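Local coordinates for protein botulinum neurotoxin type G (Clostridium botulinum, PDB 3MPP) that adheres to the nerve-cell surface through this receptor-binding domain and delivers its protease light chain into the host cytosol, at residues F67-W72 with F201-R206. The protein carries 4 engineered substitutions. Residues are numbered along the deposited sequence; the frame is centred on the assembly and turned at random.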
loop_
_atom_site.group_PDB
_atom_site.type_symbol
_atom_site.label_atom_id
_atom_site.label_comp_id
_atom_site.label_asym_id
_atom_site.label_seq_id
_atom_site.Cartn_x
_atom_site.Cartn_y
_atom_site.Cartn_z
ATOM N N PHE A 67 -20.685 -15.608 -8.765
ATOM C CA PHE A 67 -20.123 -14.315 -9.115
ATOM C C PHE A 67 -18.917 -13.992 -8.245
ATOM O O PHE A 67 -18.601 -14.724 -7.303
ATOM C CB PHE A 67 -21.178 -13.210 -9.009
ATOM C CG PHE A 67 -21.486 -12.791 -7.601
ATOM C CD1 PHE A 67 -22.216 -13.614 -6.761
ATOM C CD2 PHE A 67 -21.060 -11.569 -7.124
ATOM C CE1 PHE A 67 -22.505 -13.223 -5.466
ATOM C CE2 PHE A 67 -21.344 -11.172 -5.832
ATOM C CZ PHE A 67 -22.068 -12.001 -5.002
ATOM N N SER A 68 -18.243 -12.899 -8.580
ATOM C CA SER A 68 -17.043 -12.494 -7.864
ATOM C C SER A 68 -17.036 -10.993 -7.672
ATOM O O SER A 68 -17.500 -10.247 -8.536
ATOM C CB SER A 68 -15.794 -12.911 -8.643
ATOM O OG SER A 68 -15.826 -14.289 -8.973
ATOM N N ILE A 69 -16.510 -10.562 -6.530
ATOM C CA ILE A 69 -16.357 -9.151 -6.221
ATOM C C ILE A 69 -14.871 -8.879 -6.044
ATOM O O ILE A 69 -14.183 -9.636 -5.354
ATOM C CB ILE A 69 -17.051 -8.791 -4.901
ATOM C CG1 ILE A 69 -18.542 -9.106 -4.973
ATOM C CG2 ILE A 69 -16.829 -7.318 -4.563
ATOM C CD1 ILE A 69 -19.255 -8.390 -6.092
ATOM N N ASN A 70 -14.384 -7.805 -6.661
ATOM C CA ASN A 70 -12.970 -7.428 -6.567
ATOM C C ASN A 70 -12.845 -5.924 -6.394
ATOM O O ASN A 70 -13.509 -5.146 -7.084
ATOM C CB ASN A 70 -12.201 -7.907 -7.809
ATOM C CG ASN A 70 -10.779 -7.330 -7.905
ATOM O OD1 ASN A 70 -9.934 -7.523 -7.017
ATOM N ND2 ASN A 70 -10.509 -6.643 -9.007
ATOM N N PHE A 71 -12.022 -5.521 -5.435
ATOM C CA PHE A 71 -11.705 -4.120 -5.231
ATOM C C PHE A 71 -10.514 -4.033 -4.288
ATOM O O PHE A 71 -10.156 -5.014 -3.629
ATOM C CB PHE A 71 -12.902 -3.348 -4.659
ATOM C CG PHE A 71 -13.332 -3.814 -3.302
ATOM C CD1 PHE A 71 -12.846 -3.201 -2.157
ATOM C CD2 PHE A 71 -14.224 -4.862 -3.166
ATOM C CE1 PHE A 71 -13.235 -3.635 -0.895
ATOM C CE2 PHE A 71 -14.620 -5.297 -1.917
ATOM C CZ PHE A 71 -14.118 -4.682 -0.774
ATOM N N TRP A 72 -9.893 -2.863 -4.243
ATOM C CA TRP A 72 -8.801 -2.626 -3.309
ATOM C C TRP A 72 -9.343 -1.671 -2.272
ATOM O O TRP A 72 -10.224 -0.861 -2.576
ATOM C CB TRP A 72 -7.613 -1.988 -4.020
ATOM C CG TRP A 72 -6.953 -2.846 -5.056
ATOM C CD1 TRP A 72 -7.541 -3.435 -6.150
ATOM C CD2 TRP A 72 -5.559 -3.173 -5.125
ATOM N NE1 TRP A 72 -6.596 -4.120 -6.881
ATOM C CE2 TRP A 72 -5.371 -3.974 -6.272
ATOM C CE3 TRP A 72 -4.453 -2.880 -4.316
ATOM C CZ2 TRP A 72 -4.119 -4.480 -6.633
ATOM C CZ3 TRP A 72 -3.203 -3.378 -4.687
ATOM C CH2 TRP A 72 -3.052 -4.169 -5.831
ATOM N N PHE A 201 -13.047 -0.984 -8.226
ATOM C CA PHE A 201 -14.171 -1.854 -7.908
ATOM C C PHE A 201 -14.718 -2.520 -9.172
ATOM O O PHE A 201 -15.014 -1.849 -10.164
ATOM C CB PHE A 201 -15.292 -1.126 -7.161
ATOM C CG PHE A 201 -16.429 -2.035 -6.775
ATOM C CD1 PHE A 201 -16.449 -2.652 -5.537
ATOM C CD2 PHE A 201 -17.457 -2.303 -7.671
ATOM C CE1 PHE A 201 -17.484 -3.507 -5.192
ATOM C CE2 PHE A 201 -18.490 -3.152 -7.327
ATOM C CZ PHE A 201 -18.506 -3.754 -6.089
ATOM N N ASN A 202 -14.840 -3.845 -9.114
ATOM C CA ASN A 202 -15.291 -4.656 -10.238
ATOM C C ASN A 202 -16.226 -5.758 -9.787
ATOM O O ASN A 202 -16.000 -6.382 -8.752
ATOM C CB ASN A 202 -14.103 -5.331 -10.930
ATOM C CG ASN A 202 -13.229 -4.360 -11.676
ATOM O OD1 ASN A 202 -12.170 -3.957 -11.188
ATOM N ND2 ASN A 202 -13.652 -3.988 -12.879
ATOM N N ILE A 203 -17.257 -6.011 -10.591
ATOM C CA ILE A 203 -18.136 -7.153 -10.403
ATOM C C ILE A 203 -17.961 -8.111 -11.571
ATOM O O ILE A 203 -17.911 -7.678 -12.720
ATOM C CB ILE A 203 -19.606 -6.724 -10.433
ATOM C CG1 ILE A 203 -19.865 -5.604 -9.427
ATOM C CG2 ILE A 203 -20.506 -7.922 -10.172
ATOM C CD1 ILE A 203 -20.277 -6.105 -8.075
ATOM N N PHE A 204 -17.891 -9.409 -11.284
ATOM C CA PHE A 204 -17.851 -10.422 -12.341
ATOM C C PHE A 204 -19.024 -11.388 -12.238
ATOM O O PHE A 204 -19.450 -11.750 -11.140
ATOM C CB PHE A 204 -16.527 -11.187 -12.316
ATOM C CG PHE A 204 -15.334 -10.330 -12.618
ATOM C CD1 PHE A 204 -14.941 -10.110 -13.926
ATOM C CD2 PHE A 204 -14.610 -9.738 -11.594
ATOM C CE1 PHE A 204 -13.846 -9.322 -14.212
ATOM C CE2 PHE A 204 -13.517 -8.947 -11.872
ATOM C CZ PHE A 204 -13.133 -8.739 -13.186
ATOM N N GLY A 205 -19.542 -11.804 -13.390
ATOM C CA GLY A 205 -20.720 -12.650 -13.434
ATOM C C GLY A 205 -20.417 -14.125 -13.281
ATOM O O GLY A 205 -21.274 -14.973 -13.526
ATOM N N ARG A 206 -19.191 -14.436 -12.879
ATOM C CA ARG A 206 -18.781 -15.820 -12.695
ATOM C C ARG A 206 -17.802 -15.934 -11.540
ATOM O O ARG A 206 -17.240 -14.934 -11.096
ATOM C CB ARG A 206 -18.154 -16.359 -13.982
ATOM C CG ARG A 206 -19.133 -16.418 -15.143
ATOM C CD ARG A 206 -18.431 -16.478 -16.488
ATOM N NE ARG A 206 -19.342 -16.141 -17.579
ATOM C CZ ARG A 206 -19.671 -14.897 -17.915
ATOM N NH1 ARG A 206 -19.164 -13.872 -17.243
ATOM N NH2 ARG A 206 -20.506 -14.674 -18.918
#
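Phe71 and Phe201 meet at one end of an antiparallel pairing of residues 67-72 with residues 201-206. CB of Phe71 packs on CD1 of Phe201 at 3.7 Å. The two ring planes are only 28° apart, but they are slid so far that they barely overlap. Ile69 fills the step beside them: its CG2 branch lies 3.9 Å from CE1 of Phe201 and also meets the edge of the Phe71 ring. CG2 is directed there because it stands anti to the backbone N, with CG1 turned beside that N (chi1 -60°). Ile203 lies alongside Ile69 and points the same way, on the same face of the sheet as Phe71 and Phe201.

The other face carries Ser68, Asn70, Asn202 and Phe204. Asn70 and Asn202 run side by side with their amide planes nearly parallel. The Phe204 ring turns an edge to CB of Asn70. Backbone bonds hold the Ser68-Phe204 and Asn70-Asn202 pairs; Phe204 N to Ser68 O is 2.9 Å and nearly straight at 170°. Strand 201-204 ends at Phe204, and the chain continues into a loop at Gly205. Ser68 OG donates to Arg206 O at 2.6 Å, in the carbonyl plane and on a lone pair. That bond ties the loop after Phe204 back to strand 67-72, and the same hydroxyl is also bonded to Leu208 N.

Both segments belong to one of the two antiparallel sheets of the N-terminal receptor-binding subdomain, which has a lectin-like jelly-roll fold. Strand 144-150 flanks residues 67-72, and strand 3-10 flanks residues 201-204. Phe201 meets Phe184 of the second sheet edge-to-face, while helix 210-220 touches Asn202 and Phe204 on the other face.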